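PDB 2P25: glyoxalase family protein from Enterococcus faecalis, which is of unassigned function but belongs to the glyoxalase/bleomycin resistance protein/dioxygenase superfamily, built from paired beta-alpha-beta-beta-beta modules. Local coordinates for residues 24-29 and 92-97; 44-49 and 53-58; 63-68 and 73-78; 100-105 and 109-114. All coordinates share one frame; numbering follows the deposited sequence.

Contact 1 (24-29 and 92-97); sequences VEKLGF and NEQGIE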
loop_
_atom_site.group_PDB
_atom_site.type_symbol
_atom_site.label_atom_id
_atom_site.label_comp_id
_atom_site.label_asym_id
_atom_site.label_seq_id
_atom_site.Cartn_x
_atom_site.Cartn_y
_atom_site.Cartn_z
ATOM N N VAL A 24 11.343 0.137 -12.499
ATOM C CA VAL A 24 11.303 -0.457 -13.819
ATOM C C VAL A 24 12.552 -1.298 -14.056
ATOM O O VAL A 24 12.442 -2.497 -14.362
ATOM C CB VAL A 24 11.092 0.612 -14.910
ATOM C CG1 VAL A 24 11.150 -0.025 -16.331
ATOM C CG2 VAL A 24 9.738 1.353 -14.684
ATOM N N GLU A 25 13.734 -0.696 -13.939
ATOM C CA GLU A 25 14.955 -1.406 -14.325
ATOM C C GLU A 25 15.355 -2.530 -13.367
ATOM O O GLU A 25 15.747 -3.617 -13.811
ATOM C CB GLU A 25 16.121 -0.426 -14.607
ATOM C CG GLU A 25 15.860 0.545 -15.791
ATOM C CD GLU A 25 15.583 -0.171 -17.122
ATOM O OE1 GLU A 25 16.191 -1.242 -17.375
ATOM O OE2 GLU A 25 14.758 0.338 -17.918
ATOM N N LYS A 26 15.237 -2.294 -12.066
ATOM C CA LYS A 26 15.664 -3.272 -11.092
ATOM C C LYS A 26 14.580 -4.234 -10.661
ATOM O O LYS A 26 14.774 -5.449 -10.714
ATOM C CB LYS A 26 16.329 -2.588 -9.887
ATOM C CG LYS A 26 17.538 -1.807 -10.316
ATOM C CD LYS A 26 18.174 -1.029 -9.175
ATOM C CE LYS A 26 19.464 -0.370 -9.647
ATOM N NZ LYS A 26 20.124 0.449 -8.565
ATOM N N LEU A 27 13.436 -3.711 -10.245
ATOM C CA LEU A 27 12.331 -4.560 -9.803
ATOM C C LEU A 27 11.594 -5.219 -10.974
ATOM O O LEU A 27 10.837 -6.179 -10.773
ATOM C CB LEU A 27 11.346 -3.772 -8.929
ATOM C CG LEU A 27 11.606 -3.903 -7.413
ATOM C CD1 LEU A 27 13.084 -3.956 -7.041
ATOM C CD2 LEU A 27 10.861 -2.925 -6.592
ATOM N N GLY A 28 11.811 -4.694 -12.179
ATOM C CA GLY A 28 11.286 -5.319 -13.392
ATOM C C GLY A 28 9.832 -5.044 -13.698
ATOM O O GLY A 28 9.197 -5.791 -14.461
ATOM N N PHE A 29 9.283 -3.972 -13.132
ATOM C CA PHE A 29 7.963 -3.536 -13.523
ATOM C C PHE A 29 8.071 -3.006 -14.952
ATOM O O PHE A 29 9.143 -2.531 -15.372
ATOM C CB PHE A 29 7.457 -2.468 -12.563
ATOM C CG PHE A 29 6.902 -3.027 -11.306
ATOM C CD1 PHE A 29 5.541 -3.347 -11.215
ATOM C CD2 PHE A 29 7.721 -3.228 -10.205
ATOM C CE1 PHE A 29 4.995 -3.856 -10.038
ATOM C CE2 PHE A 29 7.188 -3.742 -8.998
ATOM C CZ PHE A 29 5.825 -4.063 -8.927
ATOM N N ASN A 92 21.001 -7.063 -3.846
ATOM C CA ASN A 92 22.328 -6.589 -3.450
ATOM C C ASN A 92 23.205 -6.395 -4.682
ATOM O O ASN A 92 23.977 -5.414 -4.768
ATOM C CB ASN A 92 22.992 -7.547 -2.442
ATOM C CG ASN A 92 22.262 -7.612 -1.109
ATOM O OD1 ASN A 92 21.383 -6.778 -0.782
ATOM N ND2 ASN A 92 22.623 -8.598 -0.315
ATOM N N GLU A 93 23.045 -7.278 -5.663
ATOM C CA GLU A 93 23.848 -7.168 -6.877
ATOM C C GLU A 93 23.494 -5.869 -7.628
ATOM O O GLU A 93 24.360 -5.273 -8.287
ATOM C CB GLU A 93 23.644 -8.365 -7.777
ATOM C CG GLU A 93 24.610 -8.354 -8.971
ATOM C CD GLU A 93 24.351 -9.486 -9.943
ATOM O OE1 GLU A 93 23.176 -9.777 -10.230
ATOM O OE2 GLU A 93 25.329 -10.081 -10.431
ATOM N N GLN A 94 22.230 -5.451 -7.516
ATOM C CA GLN A 94 21.747 -4.216 -8.152
ATOM C C GLN A 94 22.000 -2.977 -7.314
ATOM O O GLN A 94 21.513 -1.900 -7.657
ATOM C CB GLN A 94 20.247 -4.315 -8.440
ATOM C CG GLN A 94 19.856 -5.460 -9.367
ATOM C CD GLN A 94 20.323 -5.217 -10.777
ATOM O OE1 GLN A 94 21.142 -5.970 -11.326
ATOM N NE2 GLN A 94 19.810 -4.166 -11.376
ATOM N N GLY A 95 22.733 -3.125 -6.215
ATOM C CA GLY A 95 23.085 -1.995 -5.356
ATOM C C GLY A 95 21.982 -1.612 -4.389
ATOM O O GLY A 95 21.972 -0.490 -3.847
ATOM N N ILE A 96 21.037 -2.529 -4.173
ATOM C CA ILE A 96 19.955 -2.274 -3.228
ATOM C C ILE A 96 20.236 -3.033 -1.940
ATOM O O ILE A 96 20.236 -4.258 -1.932
ATOM C CB ILE A 96 18.594 -2.703 -3.799
ATOM C CG1 ILE A 96 18.261 -1.857 -5.029
ATOM C CG2 ILE A 96 17.468 -2.592 -2.700
ATOM C CD1 ILE A 96 17.107 -2.437 -5.878
ATOM N N GLU A 97 20.484 -2.285 -0.868
ATOM C CA GLU A 97 20.779 -2.866 0.446
ATOM C C GLU A 97 19.574 -3.525 1.107
ATOM O O GLU A 97 18.438 -3.100 0.916
ATOM C CB GLU A 97 21.364 -1.807 1.369
ATOM C CG GLU A 97 22.672 -1.274 0.867
ATOM C CD GLU A 97 23.415 -0.514 1.949
ATOM O OE1 GLU A 97 23.785 -1.147 2.962
ATOM O OE2 GLU A 97 23.604 0.715 1.793
#
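K26 of helix 16-26 reaches Q94 and I96 in the turn that follows helix 84-93. Its CB lies 4.1 Å from I96 CD1 and equally near the side-chain amide nitrogen of Q94. CG comes closer to that amide, with 3.4 Å between K26 CG and Q94 NE2. CD rests on the isoleucine tip, K26 CD to I96 CD1 being 3.7 Å. CE passes beside the backbone carbonyl of Q94. NZ then donates a hydrogen bond of 2.9 Å to Q94 O, meeting the oxygen almost head-on (C=O...N angle 174°). The chain is fully extended beyond CG, with chi4 at 179°, and this carries the ammonium the whole way to the carbonyl. Q94 bends at chi2 (-70°), and its side chain runs past the lysine in the opposite direction. L27 CD1 makes a looser apolar contact with I96 CD1 at 4.5 Å, and both residues also pack on F22 and L91. G95, with positive phi, is the C' residue of the Schellman motif that ends helix 84-93. The lysine charge therefore sits at the C-terminal end of that helix, where it would probably interact favourably with the helix dipole.

Contact 2 (44-49 and 53-58); sequences KLDLKL and ELEIFI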
loop_
_atom_site.group_PDB
_atom_site.type_symbol
_atom_site.label_atom_id
_atom_site.label_comp_id
_atom_site.label_asym_id
_atom_site.label_seq_id
_atom_site.Cartn_x
_atom_site.Cartn_y
_atom_site.Cartn_z
ATOM N N LYS A 44 2.417 11.015 -13.554
ATOM C CA LYS A 44 1.724 9.810 -13.107
ATOM C C LYS A 44 2.215 8.634 -13.947
ATOM O O LYS A 44 1.986 8.579 -15.150
ATOM C CB LYS A 44 0.206 9.963 -13.234
ATOM C CG LYS A 44 -0.602 8.895 -12.523
ATOM C CD LYS A 44 -2.110 9.213 -12.569
ATOM C CE LYS A 44 -2.915 8.055 -12.002
ATOM N NZ LYS A 44 -2.799 6.850 -12.866
ATOM N N LEU A 45 2.908 7.711 -13.301
ATOM C CA LEU A 45 3.511 6.558 -13.957
ATOM C C LEU A 45 2.824 5.301 -13.451
ATOM O O LEU A 45 2.897 5.010 -12.234
ATOM C CB LEU A 45 5.024 6.557 -13.641
ATOM C CG LEU A 45 5.922 5.463 -14.198
ATOM C CD1 LEU A 45 5.919 5.465 -15.759
ATOM C CD2 LEU A 45 7.330 5.553 -13.631
ATOM N N ASP A 46 2.093 4.613 -14.336
ATOM C CA ASP A 46 1.449 3.324 -13.996
ATOM C C ASP A 46 2.307 2.156 -14.478
ATOM O O ASP A 46 2.688 2.090 -15.640
ATOM C CB ASP A 46 0.044 3.191 -14.593
ATOM C CG ASP A 46 -0.949 4.201 -14.016
ATOM O OD1 ASP A 46 -1.042 4.307 -12.788
ATOM O OD2 ASP A 46 -1.661 4.858 -14.793
ATOM N N LEU A 47 2.584 1.230 -13.570
ATOM C CA LEU A 47 3.511 0.120 -13.833
ATOM C C LEU A 47 2.811 -1.202 -13.590
ATOM O O LEU A 47 1.931 -1.299 -12.738
ATOM C CB LEU A 47 4.720 0.206 -12.893
ATOM C CG LEU A 47 5.570 1.481 -12.917
ATOM C CD1 LEU A 47 6.747 1.412 -11.968
ATOM C CD2 LEU A 47 6.060 1.786 -14.342
ATOM N N LYS A 48 3.225 -2.227 -14.323
ATOM C CA LYS A 48 2.562 -3.501 -14.240
ATOM C C LYS A 48 3.647 -4.548 -14.079
ATOM O O LYS A 48 4.620 -4.542 -14.842
ATOM C CB LYS A 48 1.823 -3.767 -15.556
ATOM C CG LYS A 48 0.749 -4.853 -15.516
ATOM C CD LYS A 48 -0.631 -4.241 -15.249
ATOM C CE LYS A 48 -1.731 -5.287 -15.339
ATOM N NZ LYS A 48 -1.686 -6.184 -14.147
ATOM N N LEU A 49 3.491 -5.425 -13.091
ATOM C CA LEU A 49 4.187 -6.724 -13.146
ATOM C C LEU A 49 3.235 -7.869 -12.846
ATOM O O LEU A 49 2.671 -7.959 -11.749
ATOM C CB LEU A 49 5.406 -6.777 -12.215
ATOM C CG LEU A 49 6.255 -8.063 -12.293
ATOM C CD1 LEU A 49 6.911 -8.267 -13.665
ATOM C CD2 LEU A 49 7.308 -8.086 -11.217
ATOM N N GLU A 53 -0.534 -4.042 -10.198
ATOM C CA GLU A 53 -0.338 -2.697 -10.743
ATOM C C GLU A 53 0.153 -1.724 -9.683
ATOM O O GLU A 53 -0.294 -1.749 -8.527
ATOM C CB GLU A 53 -1.613 -2.192 -11.401
ATOM C CG GLU A 53 -1.481 -0.853 -12.111
ATOM C CD GLU A 53 -2.569 -0.648 -13.180
ATOM O OE1 GLU A 53 -3.085 -1.651 -13.728
ATOM O OE2 GLU A 53 -2.896 0.524 -13.469
ATOM N N LEU A 54 1.093 -0.880 -10.083
ATOM C CA LEU A 54 1.673 0.088 -9.172
ATOM C C LEU A 54 1.529 1.452 -9.819
ATOM O O LEU A 54 1.923 1.629 -10.970
ATOM C CB LEU A 54 3.150 -0.266 -8.963
ATOM C CG LEU A 54 3.863 -0.062 -7.659
ATOM C CD1 LEU A 54 3.202 -0.889 -6.538
ATOM C CD2 LEU A 54 5.315 -0.453 -7.887
ATOM N N GLU A 55 0.917 2.396 -9.117
ATOM C CA GLU A 55 0.738 3.761 -9.606
ATOM C C GLU A 55 1.667 4.702 -8.867
ATOM O O GLU A 55 1.562 4.825 -7.650
ATOM C CB GLU A 55 -0.685 4.159 -9.329
ATOM C CG GLU A 55 -1.163 5.419 -9.907
ATOM C CD GLU A 55 -2.675 5.425 -9.919
ATOM O OE1 GLU A 55 -3.292 4.749 -10.794
ATOM O OE2 GLU A 55 -3.236 6.077 -9.036
ATOM N N ILE A 56 2.543 5.384 -9.590
ATOM C CA ILE A 56 3.534 6.230 -8.931
ATOM C C ILE A 56 3.315 7.669 -9.339
ATOM O O ILE A 56 3.275 7.972 -10.544
ATOM C CB ILE A 56 4.973 5.789 -9.246
ATOM C CG1 ILE A 56 5.114 4.269 -9.040
ATOM C CG2 ILE A 56 5.962 6.601 -8.399
ATOM C CD1 ILE A 56 6.503 3.742 -9.189
ATOM N N PHE A 57 3.149 8.541 -8.355
ATOM C CA PHE A 57 3.020 9.976 -8.579
ATOM C C PHE A 57 4.382 10.579 -8.251
ATOM O O PHE A 57 4.885 10.363 -7.166
ATOM C CB PHE A 57 1.950 10.565 -7.637
ATOM C CG PHE A 57 0.556 10.078 -7.954
ATOM C CD1 PHE A 57 -0.301 10.841 -8.747
ATOM C CD2 PHE A 57 0.116 8.859 -7.458
ATOM C CE1 PHE A 57 -1.589 10.372 -9.047
ATOM C CE2 PHE A 57 -1.153 8.377 -7.765
ATOM C CZ PHE A 57 -2.011 9.140 -8.542
ATOM N N ILE A 58 4.979 11.300 -9.202
ATOM C CA ILE A 58 6.341 11.784 -9.046
ATOM C C ILE A 58 6.338 13.309 -8.991
ATOM O O ILE A 58 5.893 13.960 -9.919
ATOM C CB ILE A 58 7.253 11.315 -10.229
ATOM C CG1 ILE A 58 7.168 9.789 -10.404
ATOM C CG2 ILE A 58 8.719 11.728 -10.011
ATOM C CD1 ILE A 58 7.706 9.290 -11.710
#
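K44 and E55 meet through a salt bridge, with K44 NZ 3.0 Å from E55 OE1; the hydrogen bond within it is weak. The same NZ bonds D46 on its own strand, 3.1 Å from D46 OD1, whose syn lone pair it uses. D46 OD1 and E55 OE1 are only 3.0 Å apart, and both accept. The ammonium, which contacts both, probably offsets their repulsion. R33 of strand 30-37 adds a second positive partner by a salt bridge to D46 OD2. On its way to the acids K44 passes over one face of the F57 ring, with K44 CD 3.7 Å from F57 CE1. Its bend at chi4 (-66°) turns NZ off the ring toward the carboxylates. R75 of the second subunit makes a cation-pi contact with the same ring. The other face of the hairpin is apolar: L47 CD1 touches I56 CD1 at 3.6 Å, and L47, L54 and I56 pack against helix 16-26. The backbone sets these positions, pairing L45 with I56 and L47 with L54, each through two hydrogen bonds; L45 N to I56 O is nearly straight at 179°. This is an antiparallel beta hairpin at the centre of a four-stranded mixed sheet, typical of a glyoxalase-fold module.

Contact 3 (63-68 and 73-78); sequences PARPSY and GLRHLA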
loop_
_atom_site.group_PDB
_atom_site.type_symbol
_atom_site.label_atom_id
_atom_site.label_comp_id
_atom_site.label_asym_id
_atom_site.label_seq_id
_atom_site.Cartn_x
_atom_site.Cartn_y
_atom_site.Cartn_z
ATOM N N PRO A 63 7.087 16.197 0.885
ATOM C CA PRO A 63 8.114 16.115 1.922
ATOM C C PRO A 63 8.435 14.663 2.304
ATOM O O PRO A 63 7.737 13.727 1.881
ATOM C CB PRO A 63 7.459 16.834 3.119
ATOM C CG PRO A 63 6.014 16.560 2.931
ATOM C CD PRO A 63 5.795 16.649 1.433
ATOM N N ALA A 64 9.459 14.503 3.132
ATOM C CA ALA A 64 9.951 13.185 3.525
ATOM C C ALA A 64 8.867 12.324 4.159
ATOM O O ALA A 64 7.991 12.817 4.872
ATOM C CB ALA A 64 11.118 13.327 4.503
ATOM N N ARG A 65 8.962 11.028 3.918
ATOM C CA ARG A 65 8.057 10.074 4.544
ATOM C C ARG A 65 8.300 10.149 6.068
ATOM O O ARG A 65 9.435 9.995 6.529
ATOM C CB ARG A 65 8.393 8.677 4.035
ATOM C CG ARG A 65 7.508 7.599 4.669
ATOM C CD ARG A 65 7.936 6.210 4.193
ATOM N NE ARG A 65 7.118 5.170 4.808
ATOM C CZ ARG A 65 7.391 4.587 5.970
ATOM N NH1 ARG A 65 8.456 4.962 6.678
ATOM N NH2 ARG A 65 6.582 3.633 6.430
ATOM N N PRO A 66 7.247 10.415 6.853
ATOM C CA PRO A 66 7.445 10.475 8.318
ATOM C C PRO A 66 8.001 9.193 8.910
ATOM O O PRO A 66 7.654 8.104 8.496
ATOM C CB PRO A 66 6.034 10.728 8.858
ATOM C CG PRO A 66 5.354 11.453 7.757
ATOM C CD PRO A 66 5.864 10.773 6.487
ATOM N N SER A 67 8.901 9.357 9.875
ATOM C CA SER A 67 9.418 8.229 10.615
ATOM C C SER A 67 9.764 8.722 12.021
ATOM O O SER A 67 9.936 9.933 12.256
ATOM C CB SER A 67 10.626 7.614 9.886
ATOM O OG SER A 67 11.696 8.569 9.809
ATOM N N TYR A 68 9.807 7.798 12.975
ATOM C CA TYR A 68 10.214 8.144 14.346
ATOM C C TYR A 68 9.434 9.321 14.960
ATOM O O TYR A 68 10.005 10.330 15.374
ATOM C CB TYR A 68 11.755 8.337 14.401
ATOM C CG TYR A 68 12.460 7.079 13.939
ATOM C CD1 TYR A 68 12.604 5.987 14.799
ATOM C CD2 TYR A 68 12.936 6.958 12.628
ATOM C CE1 TYR A 68 13.225 4.797 14.366
ATOM C CE2 TYR A 68 13.552 5.784 12.189
ATOM C CZ TYR A 68 13.684 4.709 13.071
ATOM O OH TYR A 68 14.293 3.558 12.634
ATOM N N GLY A 73 -1.671 5.768 8.248
ATOM C CA GLY A 73 -1.869 5.537 6.813
ATOM C C GLY A 73 -1.101 4.320 6.358
ATOM O O GLY A 73 -0.808 3.426 7.136
ATOM N N LEU A 74 -0.801 4.257 5.069
ATOM C CA LEU A 74 -0.080 3.078 4.548
ATOM C C LEU A 74 1.377 3.080 5.005
ATOM O O LEU A 74 2.055 4.103 4.933
ATOM C CB LEU A 74 -0.191 3.069 3.040
ATOM C CG LEU A 74 -1.568 2.606 2.535
ATOM C CD1 LEU A 74 -1.800 3.073 1.087
ATOM C CD2 LEU A 74 -1.650 1.066 2.634
ATOM N N ARG A 75 1.834 1.929 5.487
ATOM C CA ARG A 75 3.141 1.792 6.129
ATOM C C ARG A 75 4.186 1.133 5.213
ATOM O O ARG A 75 5.290 1.648 5.026
ATOM C CB ARG A 75 2.973 0.920 7.395
ATOM C CG ARG A 75 4.250 0.624 8.145
ATOM C CD ARG A 75 3.855 -0.305 9.295
ATOM N NE ARG A 75 4.952 -0.716 10.156
ATOM C CZ ARG A 75 5.015 -0.483 11.478
ATOM N NH1 ARG A 75 4.076 0.227 12.132
ATOM N NH2 ARG A 75 6.061 -0.938 12.150
ATOM N N HIS A 76 3.857 -0.037 4.706
ATOM C CA HIS A 76 4.797 -0.754 3.810
ATOM C C HIS A 76 4.075 -1.667 2.865
ATOM O O HIS A 76 2.880 -1.924 3.028
ATOM C CB HIS A 76 5.933 -1.454 4.587
ATOM C CG HIS A 76 5.501 -2.626 5.440
ATOM N ND1 HIS A 76 4.973 -3.786 4.921
ATOM C CD2 HIS A 76 5.598 -2.825 6.777
ATOM C CE1 HIS A 76 4.737 -4.644 5.903
ATOM N NE2 HIS A 76 5.085 -4.071 7.041
ATOM N N LEU A 77 4.811 -2.168 1.863
ATOM C CA LEU A 77 4.269 -3.125 0.917
ATOM C C LEU A 77 5.170 -4.342 0.999
ATOM O O LEU A 77 6.379 -4.182 1.077
ATOM C CB LEU A 77 4.378 -2.556 -0.500
ATOM C CG LEU A 77 3.917 -3.385 -1.675
ATOM C CD1 LEU A 77 2.457 -3.795 -1.511
ATOM C CD2 LEU A 77 4.098 -2.502 -2.946
ATOM N N ALA A 78 4.578 -5.534 1.062
ATOM C CA ALA A 78 5.371 -6.757 1.235
ATOM C C ALA A 78 5.205 -7.655 0.035
ATOM O O ALA A 78 4.072 -7.866 -0.415
ATOM C CB ALA A 78 4.903 -7.483 2.481
HETATM O O HOH W 1 4.247 5.354 3.555
#
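R65 and R75 meet through one direct hydrogen bond. R65 NH2 donates to the backbone R75 O over 2.8 Å. The donor lies in the carbonyl plane, on a lone pair, with a C=O...N angle of 130°. The bond is bent at the hydrogen, and the oxygen sits 29° out of the guanidinium plane. R65 is extended from CB to NE, with CG anti to the backbone N (chi1 179°); this straight chain carries the guanidinium from the loop to the strand. A water makes a second link: it accepts from R65 NE at 3.1 Å and donates to L74 O at 2.9 Å. Two successive carbonyls of strand 73-80 are thus held by one side chain, one directly and one through the water. The strand forms an edge of its own four-stranded sheet within the chain. G73, L74, H76, L77 and A78 pair in an antiparallel ladder with a strand of the second subunit, so the sheet continues across the dimer interface. Among charged partners, R65 NH2 also has a salt bridge to E70. The R75 side chain starts away from R65, and its NH1 bonds N12 of the second subunit. The R65 side chain also packs on L120 and P121.

Contact 4 (100-105 and 109-114); sequences PLRVDD and KKMTFF
A beta hairpin at the edge of the second sheet brings strand 102-103 against strand 110-115. R102 and M111 are its hydrogen-bonded pair: R102 N donates to M111 O at 3.1 Å, and M111 N donates back to R102 O at 2.9 Å. V103 and K110 follow as a non-hydrogen-bonded pair. Nearer the turn, D104 N donates to K109 O over 2.8 Å. The side chains of R102 and M111 share one face. M111 is a selenomethionine. Its SE lies 3.8 Å from D104 CA and also packs near the aspartate carboxylate, whose OD2 is bonded to H125. M111 CE sits over one face of the R102 guanidinium. On R102, CG lies between the backbone N and the carbonyl carbon (chi1 55°), and a bend at chi2 (-142°) sends the chain along the neighbouring strand. There NH2 approaches the edge of the F113 ring, with R102 NH2 3.4 Å from F113 CD2. The guanidinium and ring planes are 28° apart. R102 NH1 is held by a salt bridge to E99 and makes a weak bond to P100 O. L101 CD1 comes within 3.7 Å of M111 O, and its side chain packs on helix 84-93. Strand 102-103 is outermost in a mixed sheet of order 1-4-3-2, as in the beta-alpha-beta-beta-beta modules of the glyoxalase superfamily.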
loop_
_atom_site.group_PDB
_atom_site.type_symbol
_atom_site.label_atom_id
_atom_site.label_comp_id
_atom_site.label_asym_id
_atom_site.label_seq_id
_atom_site.Cartn_x
_atom_site.Cartn_y
_atom_site.Cartn_z
ATOM N N PRO A 100 19.449 -7.288 7.716
ATOM C CA PRO A 100 19.734 -8.695 8.033
ATOM C C PRO A 100 18.445 -9.530 8.073
ATOM O O PRO A 100 17.396 -9.060 8.495
ATOM C CB PRO A 100 20.342 -8.636 9.440
ATOM C CG PRO A 100 20.864 -7.229 9.568
ATOM C CD PRO A 100 20.015 -6.358 8.710
ATOM N N LEU A 101 18.567 -10.777 7.637
ATOM C CA LEU A 101 17.455 -11.703 7.573
ATOM C C LEU A 101 16.990 -12.013 8.995
ATOM O O LEU A 101 17.806 -12.163 9.903
ATOM C CB LEU A 101 17.964 -12.977 6.892
ATOM C CG LEU A 101 17.063 -13.986 6.223
ATOM C CD1 LEU A 101 16.074 -13.328 5.271
ATOM C CD2 LEU A 101 17.951 -15.031 5.513
ATOM N N ARG A 102 15.685 -12.090 9.192
ATOM C CA ARG A 102 15.138 -12.593 10.456
ATOM C C ARG A 102 13.873 -13.396 10.209
ATOM O O ARG A 102 13.472 -13.580 9.073
ATOM C CB ARG A 102 14.844 -11.450 11.406
ATOM C CG ARG A 102 13.940 -10.383 10.822
ATOM C CD ARG A 102 14.437 -9.074 11.321
ATOM N NE ARG A 102 13.537 -7.964 11.063
ATOM C CZ ARG A 102 13.686 -7.085 10.078
ATOM N NH1 ARG A 102 14.689 -7.187 9.194
ATOM N NH2 ARG A 102 12.811 -6.102 9.982
ATOM N N VAL A 103 13.260 -13.885 11.280
ATOM C CA VAL A 103 12.008 -14.609 11.169
ATOM C C VAL A 103 10.865 -13.810 11.782
ATOM O O VAL A 103 11.057 -13.041 12.729
ATOM C CB VAL A 103 12.086 -16.017 11.806
ATOM C CG1 VAL A 103 13.105 -16.887 11.062
ATOM C CG2 VAL A 103 12.431 -15.919 13.285
ATOM N N ASP A 104 9.679 -13.985 11.210
ATOM C CA ASP A 104 8.467 -13.319 11.671
ATOM C C ASP A 104 8.136 -13.813 13.093
ATOM O O ASP A 104 8.142 -15.016 13.341
ATOM C CB ASP A 104 7.332 -13.634 10.682
ATOM C CG ASP A 104 6.212 -12.595 10.698
ATOM O OD1 ASP A 104 6.194 -11.730 11.603
ATOM O OD2 ASP A 104 5.348 -12.639 9.792
ATOM N N ASP A 105 7.874 -12.874 14.011
ATOM C CA ASP A 105 7.657 -13.170 15.441
ATOM C C ASP A 105 6.585 -14.218 15.684
ATOM O O ASP A 105 6.688 -15.024 16.616
ATOM C CB ASP A 105 7.252 -11.910 16.221
ATOM C CG ASP A 105 8.262 -10.781 16.105
ATOM O OD1 ASP A 105 9.442 -11.040 15.765
ATOM O OD2 ASP A 105 7.864 -9.621 16.369
ATOM N N LYS A 109 8.409 -17.538 9.629
ATOM C CA LYS A 109 8.916 -17.478 8.244
ATOM C C LYS A 109 9.922 -16.357 8.057
ATOM O O LYS A 109 9.849 -15.327 8.733
ATOM C CB LYS A 109 7.778 -17.381 7.220
ATOM C CG LYS A 109 7.001 -18.708 7.132
ATOM C CD LYS A 109 5.935 -18.677 6.070
ATOM C CE LYS A 109 5.175 -20.009 6.056
ATOM N NZ LYS A 109 3.802 -19.858 5.469
ATOM N N LYS A 110 10.859 -16.569 7.137
ATOM C CA LYS A 110 11.928 -15.597 6.873
ATOM C C LYS A 110 11.417 -14.327 6.231
ATOM O O LYS A 110 10.546 -14.368 5.374
ATOM C CB LYS A 110 12.983 -16.185 5.940
ATOM C CG LYS A 110 13.854 -17.236 6.601
ATOM C CD LYS A 110 14.660 -17.972 5.536
ATOM C CE LYS A 110 15.460 -19.092 6.138
ATOM N NZ LYS A 110 16.196 -19.811 5.070
HETATM N N MSE A 111 12.016 -13.204 6.617
HETATM C CA MSE A 111 11.618 -11.892 6.098
HETATM C C MSE A 111 12.769 -10.915 6.239
HETATM O O MSE A 111 13.680 -11.112 7.048
HETATM C CB MSE A 111 10.400 -11.339 6.858
HETATM C CG MSE A 111 10.653 -11.251 8.326
HETATM SE SE MSE A 111 9.178 -10.414 9.273
HETATM C CE MSE A 111 9.540 -8.547 8.767
ATOM N N THR A 112 12.744 -9.875 5.408
ATOM C CA THR A 112 13.637 -8.740 5.581
ATOM C C THR A 112 13.003 -7.542 4.841
ATOM O O THR A 112 11.936 -7.681 4.215
ATOM C CB THR A 112 15.060 -9.015 5.058
ATOM O OG1 THR A 112 15.928 -7.927 5.477
ATOM C CG2 THR A 112 15.072 -9.131 3.512
ATOM N N PHE A 113 13.674 -6.398 4.916
ATOM C CA PHE A 113 13.246 -5.165 4.255
ATOM C C PHE A 113 14.352 -4.594 3.396
ATOM O O PHE A 113 15.546 -4.718 3.702
ATOM C CB PHE A 113 12.883 -4.076 5.278
ATOM C CG PHE A 113 11.542 -4.255 5.933
ATOM C CD1 PHE A 113 10.405 -3.661 5.386
ATOM C CD2 PHE A 113 11.421 -5.026 7.082
ATOM C CE1 PHE A 113 9.150 -3.815 6.012
ATOM C CE2 PHE A 113 10.172 -5.192 7.722
ATOM C CZ PHE A 113 9.044 -4.608 7.185
ATOM N N PHE A 114 13.937 -3.975 2.298
ATOM C CA PHE A 114 14.776 -3.066 1.541
ATOM C C PHE A 114 13.957 -1.782 1.385
ATOM O O PHE A 114 12.837 -1.713 1.889
ATOM C CB PHE A 114 15.231 -3.663 0.195
ATOM C CG PHE A 114 14.111 -3.999 -0.766
ATOM C CD1 PHE A 114 13.930 -3.235 -1.933
ATOM C CD2 PHE A 114 13.292 -5.105 -0.545
ATOM C CE1 PHE A 114 12.927 -3.546 -2.849
ATOM C CE2 PHE A 114 12.275 -5.415 -1.444
ATOM C CZ PHE A 114 12.107 -4.647 -2.602
#

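How the contacts relate
Contacts 2 and 4 are the hairpins of the two four-stranded sheets. Their centres are 26 Å apart, and their nearest atoms stay about 10 Å from each other. Contact 1 bridges the gap. On one side F29 and V24 pack on strand 42-49, with V24 CG2 3.7 Å from L47 CD2. On the other, I96 CG2 lies 3.7 Å from F114 CD1 of contact 4. Contact 3 also touches both hairpins, through L77 on L54 and through H76, edge-to-face with F113. Contacts 2 and 3 also meet across the dimer interface. No active site is assigned to any of the four contacts.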